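PDB 6W0P: kojibiose phosphorylase from Gut metagenome, which belongs to glycoside hydrolase family 65, with an N-terminal beta domain, a helical central catalytic domain and a small C-terminal beta domain. Local coordinates for residues Y297-D310 and N699-L713. Sequence-based numbering, arbitrary orientation.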
loop_
_atom_site.group_PDB
_atom_site.type_symbol
_atom_site.label_atom_id
_atom_site.label_comp_id
_atom_site.label_asym_id
_atom_site.label_seq_id
_atom_site.Cartn_x
_atom_site.Cartn_y
_atom_site.Cartn_z
ATOM N N TYR A 297 3.015 13.577 -43.822
ATOM C CA TYR A 297 3.969 14.709 -43.736
ATOM C C TYR A 297 3.341 15.935 -44.436
ATOM O O TYR A 297 3.569 17.063 -43.942
ATOM C CB TYR A 297 5.383 14.328 -44.197
ATOM C CG TYR A 297 6.158 13.478 -43.208
ATOM C CD1 TYR A 297 6.621 12.222 -43.565
ATOM C CD2 TYR A 297 6.399 13.888 -41.896
ATOM C CE1 TYR A 297 7.315 11.421 -42.672
ATOM C CE2 TYR A 297 7.097 13.102 -40.991
ATOM C CZ TYR A 297 7.565 11.865 -41.386
ATOM O OH TYR A 297 8.247 11.058 -40.536
ATOM N N GLN A 298 2.538 15.730 -45.489
ATOM C CA GLN A 298 1.812 16.806 -46.213
ATOM C C GLN A 298 0.792 17.454 -45.259
ATOM O O GLN A 298 0.503 18.662 -45.438
ATOM C CB GLN A 298 1.073 16.285 -47.452
ATOM C CG GLN A 298 1.964 16.049 -48.659
ATOM C CD GLN A 298 2.785 17.258 -49.046
ATOM O OE1 GLN A 298 2.296 18.397 -49.032
ATOM N NE2 GLN A 298 4.043 17.018 -49.410
ATOM N N LYS A 299 0.279 16.675 -44.302
ATOM C CA LYS A 299 -0.770 17.109 -43.359
ATOM C C LYS A 299 -0.132 17.779 -42.132
ATOM O O LYS A 299 -0.758 18.729 -41.601
ATOM C CB LYS A 299 -1.722 15.948 -43.053
ATOM C CG LYS A 299 -2.744 15.690 -44.167
ATOM C CD LYS A 299 -3.940 14.863 -43.781
ATOM C CE LYS A 299 -3.554 13.566 -43.089
ATOM N NZ LYS A 299 -4.729 12.735 -42.659
ATOM N N SER A 300 1.058 17.363 -41.699
ATOM C CA SER A 300 1.512 17.685 -40.327
ATOM C C SER A 300 3.006 18.006 -40.206
ATOM O O SER A 300 3.398 18.373 -39.064
ATOM C CB SER A 300 1.107 16.577 -39.384
ATOM O OG SER A 300 -0.281 16.277 -39.520
ATOM N N ASP A 301 3.813 17.914 -41.277
ATOM C CA ASP A 301 5.291 18.085 -41.157
ATOM C C ASP A 301 5.578 19.453 -40.533
ATOM O O ASP A 301 4.827 20.390 -40.803
ATOM C CB ASP A 301 6.047 17.943 -42.480
ATOM C CG ASP A 301 7.537 17.764 -42.276
ATOM O OD1 ASP A 301 7.924 17.015 -41.357
ATOM O OD2 ASP A 301 8.307 18.394 -43.026
ATOM N N ILE A 302 6.580 19.530 -39.657
ATOM C CA ILE A 302 7.063 20.804 -39.067
ATOM C C ILE A 302 8.487 21.062 -39.558
ATOM O O ILE A 302 9.304 20.143 -39.459
ATOM C CB ILE A 302 6.985 20.753 -37.537
ATOM C CG1 ILE A 302 5.542 20.639 -37.067
ATOM C CG2 ILE A 302 7.704 21.940 -36.917
ATOM C CD1 ILE A 302 5.436 20.675 -35.590
ATOM N N LEU A 303 8.749 22.256 -40.090
ATOM C CA LEU A 303 10.099 22.666 -40.526
ATOM C C LEU A 303 10.695 23.523 -39.421
ATOM O O LEU A 303 9.981 24.375 -38.890
ATOM C CB LEU A 303 10.039 23.469 -41.824
ATOM C CG LEU A 303 9.522 22.755 -43.067
ATOM C CD1 LEU A 303 9.581 23.696 -44.269
ATOM C CD2 LEU A 303 10.349 21.532 -43.351
ATOM N N ILE A 304 11.969 23.304 -39.118
ATOM C CA ILE A 304 12.736 24.136 -38.158
ATOM C C ILE A 304 14.044 24.505 -38.837
ATOM O O ILE A 304 14.787 23.564 -39.239
ATOM C CB ILE A 304 12.940 23.396 -36.824
ATOM C CG1 ILE A 304 11.588 23.166 -36.130
ATOM C CG2 ILE A 304 13.917 24.177 -35.952
ATOM C CD1 ILE A 304 11.654 22.440 -34.814
ATOM N N ASP A 305 14.301 25.811 -38.965
ATOM C CA ASP A 305 15.548 26.347 -39.561
ATOM C C ASP A 305 16.387 26.941 -38.432
ATOM O O ASP A 305 15.825 27.681 -37.621
ATOM C CB ASP A 305 15.253 27.367 -40.659
ATOM C CG ASP A 305 16.493 27.841 -41.390
ATOM O OD1 ASP A 305 17.103 27.028 -42.095
ATOM O OD2 ASP A 305 16.874 28.996 -41.189
ATOM N N GLY A 306 17.678 26.618 -38.393
ATOM C CA GLY A 306 18.623 27.170 -37.407
ATOM C C GLY A 306 18.959 26.167 -36.321
ATOM O O GLY A 306 19.804 26.511 -35.476
ATOM N N SER A 307 18.359 24.963 -36.349
ATOM C CA SER A 307 18.638 23.865 -35.387
ATOM C C SER A 307 18.396 22.503 -36.047
ATOM O O SER A 307 17.264 22.044 -36.030
ATOM C CB SER A 307 17.838 23.998 -34.127
ATOM O OG SER A 307 18.042 22.857 -33.306
ATOM N N ASP A 308 19.434 21.923 -36.650
ATOM C CA ASP A 308 19.404 20.582 -37.283
ATOM C C ASP A 308 18.946 19.576 -36.232
ATOM O O ASP A 308 18.223 18.627 -36.591
ATOM C CB ASP A 308 20.771 20.203 -37.860
ATOM C CG ASP A 308 21.228 21.127 -38.984
ATOM O OD1 ASP A 308 20.356 21.693 -39.688
ATOM O OD2 ASP A 308 22.450 21.246 -39.162
ATOM N N SER A 309 19.359 19.796 -34.983
ATOM C CA SER A 309 19.043 18.934 -33.823
ATOM C C SER A 309 17.525 18.952 -33.573
ATOM O O SER A 309 16.913 17.866 -33.394
ATOM C CB SER A 309 19.810 19.380 -32.631
ATOM O OG SER A 309 19.283 18.740 -31.469
ATOM N N ASP A 310 16.903 20.126 -33.620
ATOM C CA ASP A 310 15.442 20.248 -33.379
ATOM C C ASP A 310 14.699 19.774 -34.631
ATOM O O ASP A 310 13.622 19.212 -34.499
ATOM C CB ASP A 310 15.061 21.659 -32.935
ATOM C CG ASP A 310 15.264 21.918 -31.454
ATOM O OD1 ASP A 310 15.237 20.947 -30.682
ATOM O OD2 ASP A 310 15.390 23.095 -31.085
ATOM N N ASN A 699 16.320 30.094 -30.611
ATOM C CA ASN A 699 17.250 29.174 -31.315
ATOM C C ASN A 699 16.871 28.966 -32.785
ATOM O O ASN A 699 17.663 28.312 -33.490
ATOM C CB ASN A 699 17.272 27.813 -30.614
ATOM C CG ASN A 699 17.716 27.934 -29.172
ATOM O OD1 ASN A 699 18.719 28.582 -28.881
ATOM N ND2 ASN A 699 16.968 27.333 -28.265
ATOM N N TRP A 700 15.700 29.404 -33.246
ATOM C CA TRP A 700 15.242 29.099 -34.632
ATOM C C TRP A 700 15.093 30.391 -35.449
ATOM O O TRP A 700 14.381 31.308 -34.993
ATOM C CB TRP A 700 13.918 28.323 -34.651
ATOM C CG TRP A 700 13.850 27.069 -33.834
ATOM C CD1 TRP A 700 14.884 26.273 -33.452
ATOM C CD2 TRP A 700 12.654 26.434 -33.342
ATOM N NE1 TRP A 700 14.419 25.222 -32.714
ATOM C CE2 TRP A 700 13.058 25.285 -32.635
ATOM C CE3 TRP A 700 11.292 26.727 -33.419
ATOM C CZ2 TRP A 700 12.150 24.419 -32.022
ATOM C CZ3 TRP A 700 10.397 25.885 -32.800
ATOM C CH2 TRP A 700 10.820 24.750 -32.095
ATOM N N ASN A 701 15.634 30.393 -36.667
ATOM C CA ASN A 701 15.431 31.458 -37.691
ATOM C C ASN A 701 13.958 31.476 -38.090
ATOM O O ASN A 701 13.360 32.528 -38.050
ATOM C CB ASN A 701 16.308 31.235 -38.926
ATOM C CG ASN A 701 17.778 31.280 -38.577
ATOM O OD1 ASN A 701 18.170 32.085 -37.723
ATOM N ND2 ASN A 701 18.577 30.415 -39.203
ATOM N N TYR A 702 13.382 30.321 -38.388
ATOM C CA TYR A 702 11.935 30.174 -38.632
ATOM C C TYR A 702 11.502 28.782 -38.197
ATOM O O TYR A 702 12.351 27.891 -38.036
ATOM C CB TYR A 702 11.602 30.512 -40.087
ATOM C CG TYR A 702 12.008 29.543 -41.174
ATOM C CD1 TYR A 702 11.327 28.343 -41.363
ATOM C CD2 TYR A 702 13.019 29.860 -42.085
ATOM C CE1 TYR A 702 11.679 27.462 -42.378
ATOM C CE2 TYR A 702 13.368 29.002 -43.118
ATOM C CZ TYR A 702 12.693 27.803 -43.261
ATOM O OH TYR A 702 13.002 26.954 -44.282
ATOM N N TYR A 703 10.203 28.616 -37.985
ATOM C CA TYR A 703 9.544 27.297 -37.900
ATOM C C TYR A 703 8.278 27.359 -38.746
ATOM O O TYR A 703 7.727 28.473 -38.991
ATOM C CB TYR A 703 9.240 26.905 -36.452
ATOM C CG TYR A 703 8.348 27.865 -35.715
ATOM C CD1 TYR A 703 8.861 28.955 -35.039
ATOM C CD2 TYR A 703 6.977 27.672 -35.677
ATOM C CE1 TYR A 703 8.031 29.846 -34.372
ATOM C CE2 TYR A 703 6.135 28.534 -34.995
ATOM C CZ TYR A 703 6.664 29.629 -34.344
ATOM O OH TYR A 703 5.830 30.479 -33.682
ATOM N N GLN A 704 7.806 26.185 -39.151
ATOM C CA GLN A 704 6.583 26.056 -39.972
ATOM C C GLN A 704 5.865 24.800 -39.513
ATOM O O GLN A 704 6.549 23.762 -39.394
ATOM C CB GLN A 704 6.941 26.020 -41.459
ATOM C CG GLN A 704 5.751 25.883 -42.404
ATOM C CD GLN A 704 6.224 25.890 -43.837
ATOM O OE1 GLN A 704 6.544 26.931 -44.405
ATOM N NE2 GLN A 704 6.294 24.719 -44.432
ATOM N N PHE A 705 4.561 24.913 -39.260
ATOM C CA PHE A 705 3.680 23.781 -38.897
ATOM C C PHE A 705 2.478 23.761 -39.837
ATOM O O PHE A 705 2.211 24.789 -40.487
ATOM C CB PHE A 705 3.268 23.830 -37.428
ATOM C CG PHE A 705 2.445 25.014 -36.995
ATOM C CD1 PHE A 705 1.061 24.987 -37.065
ATOM C CD2 PHE A 705 3.052 26.112 -36.408
ATOM C CE1 PHE A 705 0.309 26.071 -36.638
ATOM C CE2 PHE A 705 2.298 27.196 -35.983
ATOM C CZ PHE A 705 0.931 27.170 -36.095
ATOM N N LYS A 706 1.842 22.589 -39.943
ATOM C CA LYS A 706 0.643 22.322 -40.770
ATOM C C LYS A 706 -0.420 21.670 -39.885
ATOM O O LYS A 706 -0.070 20.735 -39.110
ATOM C CB LYS A 706 0.998 21.437 -41.958
ATOM C CG LYS A 706 1.943 22.071 -42.972
ATOM C CD LYS A 706 2.262 21.129 -44.108
ATOM C CE LYS A 706 3.279 21.661 -45.086
ATOM N NZ LYS A 706 2.628 22.489 -46.127
ATOM N N ILE A 707 -1.651 22.162 -39.997
ATOM C CA ILE A 707 -2.860 21.703 -39.262
ATOM C C ILE A 707 -4.069 21.869 -40.182
ATOM O O ILE A 707 -4.042 22.711 -41.105
ATOM C CB ILE A 707 -3.086 22.464 -37.939
ATOM C CG1 ILE A 707 -3.279 23.964 -38.155
ATOM C CG2 ILE A 707 -1.979 22.172 -36.948
ATOM C CD1 ILE A 707 -3.471 24.747 -36.878
ATOM N N THR A 708 -5.099 21.090 -39.916
ATOM C CA THR A 708 -6.364 21.083 -40.684
ATOM C C THR A 708 -7.501 21.463 -39.738
ATOM O O THR A 708 -7.664 20.809 -38.683
ATOM C CB THR A 708 -6.606 19.725 -41.348
ATOM O OG1 THR A 708 -5.498 19.546 -42.232
ATOM C CG2 THR A 708 -7.928 19.640 -42.087
ATOM N N PHE A 709 -8.240 22.490 -40.125
ATOM C CA PHE A 709 -9.454 22.950 -39.436
ATOM C C PHE A 709 -10.499 23.278 -40.498
ATOM O O PHE A 709 -10.161 24.009 -41.481
ATOM C CB PHE A 709 -9.085 24.140 -38.555
ATOM C CG PHE A 709 -10.233 24.677 -37.750
ATOM C CD1 PHE A 709 -10.879 23.871 -36.836
ATOM C CD2 PHE A 709 -10.642 25.988 -37.882
ATOM C CE1 PHE A 709 -11.927 24.363 -36.068
ATOM C CE2 PHE A 709 -11.701 26.476 -37.123
ATOM C CZ PHE A 709 -12.345 25.661 -36.222
ATOM N N LYS A 710 -11.715 22.784 -40.285
ATOM C CA LYS A 710 -12.881 22.966 -41.185
ATOM C C LYS A 710 -12.474 22.640 -42.624
ATOM O O LYS A 710 -12.786 23.433 -43.533
ATOM C CB LYS A 710 -13.414 24.391 -41.087
ATOM C CG LYS A 710 -13.991 24.779 -39.734
ATOM C CD LYS A 710 -14.890 25.997 -39.859
ATOM C CE LYS A 710 -15.249 26.644 -38.543
ATOM N NZ LYS A 710 -16.476 26.049 -37.980
ATOM N N ASN A 711 -11.786 21.508 -42.788
ATOM C CA ASN A 711 -11.335 20.898 -44.066
ATOM C C ASN A 711 -10.349 21.827 -44.763
ATOM O O ASN A 711 -10.181 21.653 -45.982
ATOM C CB ASN A 711 -12.505 20.561 -44.987
ATOM C CG ASN A 711 -13.423 19.507 -44.407
ATOM O OD1 ASN A 711 -12.963 18.511 -43.858
ATOM N ND2 ASN A 711 -14.721 19.712 -44.506
ATOM N N HIS A 712 -9.730 22.775 -44.038
ATOM C CA HIS A 712 -8.653 23.632 -44.589
ATOM C C HIS A 712 -7.310 23.123 -44.087
ATOM O O HIS A 712 -7.056 23.248 -42.885
ATOM C CB HIS A 712 -8.812 25.104 -44.212
ATOM C CG HIS A 712 -10.097 25.726 -44.630
ATOM N ND1 HIS A 712 -10.322 26.130 -45.918
ATOM C CD2 HIS A 712 -11.204 26.043 -43.922
ATOM C CE1 HIS A 712 -11.529 26.660 -45.997
ATOM N NE2 HIS A 712 -12.091 26.615 -44.787
ATOM N N LEU A 713 -6.488 22.608 -44.995
ATOM C CA LEU A 713 -5.093 22.258 -44.683
ATOM C C LEU A 713 -4.272 23.541 -44.641
ATOM O O LEU A 713 -3.980 24.085 -45.721
ATOM C CB LEU A 713 -4.550 21.280 -45.724
ATOM C CG LEU A 713 -3.089 20.864 -45.513
ATOM C CD1 LEU A 713 -2.843 20.461 -44.058
ATOM C CD2 LEU A 713 -2.708 19.726 -46.460
HETATM O O HOH W 1 1.064 20.262 -47.268
HETATM O O HOH W 2 -3.412 18.613 -40.910
HETATM O O HOH W 3 1.973 20.210 -37.403
HETATM O O HOH W 4 -1.516 18.424 -38.483
HETATM O O HOH W 5 5.905 22.106 -42.690
#
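Trp700 lays one face of its indole against Ile304. Ile304 CG2 sits 3.3 Å from the centroid of the five-membered ring of Trp700, almost on the ring normal. The CD1 branch of Ile304 reaches on to the six-membered ring. The edge of the same indole carries its N-H to Asp310. Trp700 NE1 donates to Asp310 OD2 at 2.8 Å and 156°, with the carboxylate nearly perpendicular to the ring. The other oxygen of Asp310 is bonded to Thr649, so both ends of the carboxylate are held. Asp310 stands in the first turn of helix 308-324, which Ser307 caps: Ser307 OG accepts from Asp310 N.

On the sheet face opposite Ile304, Asp305 lies over Tyr702. Asp305 CB is 3.5 Å from the centroid of the Tyr702 ring, and the carboxylate runs almost parallel to that ring. Asn701 ND2 donates to Asp305 OD2 at 3.0 Å, from above the carboxylate plane. Strand 303-305 is an outermost strand of an antiparallel sheet. Its neighbour, strand 702-709, belongs to the C-terminal domain, so the connection between helices 282-300 and 308-324 is hydrogen-bonded to that domain. Leu303 and Gln704 form a hydrogen-bonded pair, with Leu303 N to Gln704 O at 2.8 Å. Their side chains run side by side. The extended chain of Gln704, CG anti to the backbone N (chi1 180°), brings NE2 to 3.4 Å from Leu303 CD1.

On the N-terminal side of strand 303-305, waters join the direct contacts. Lys706 CD lies 3.3 Å from Gln298 O. Lys706 NZ bonds Thr715 and a water that also bridges Gln298 O and OE1.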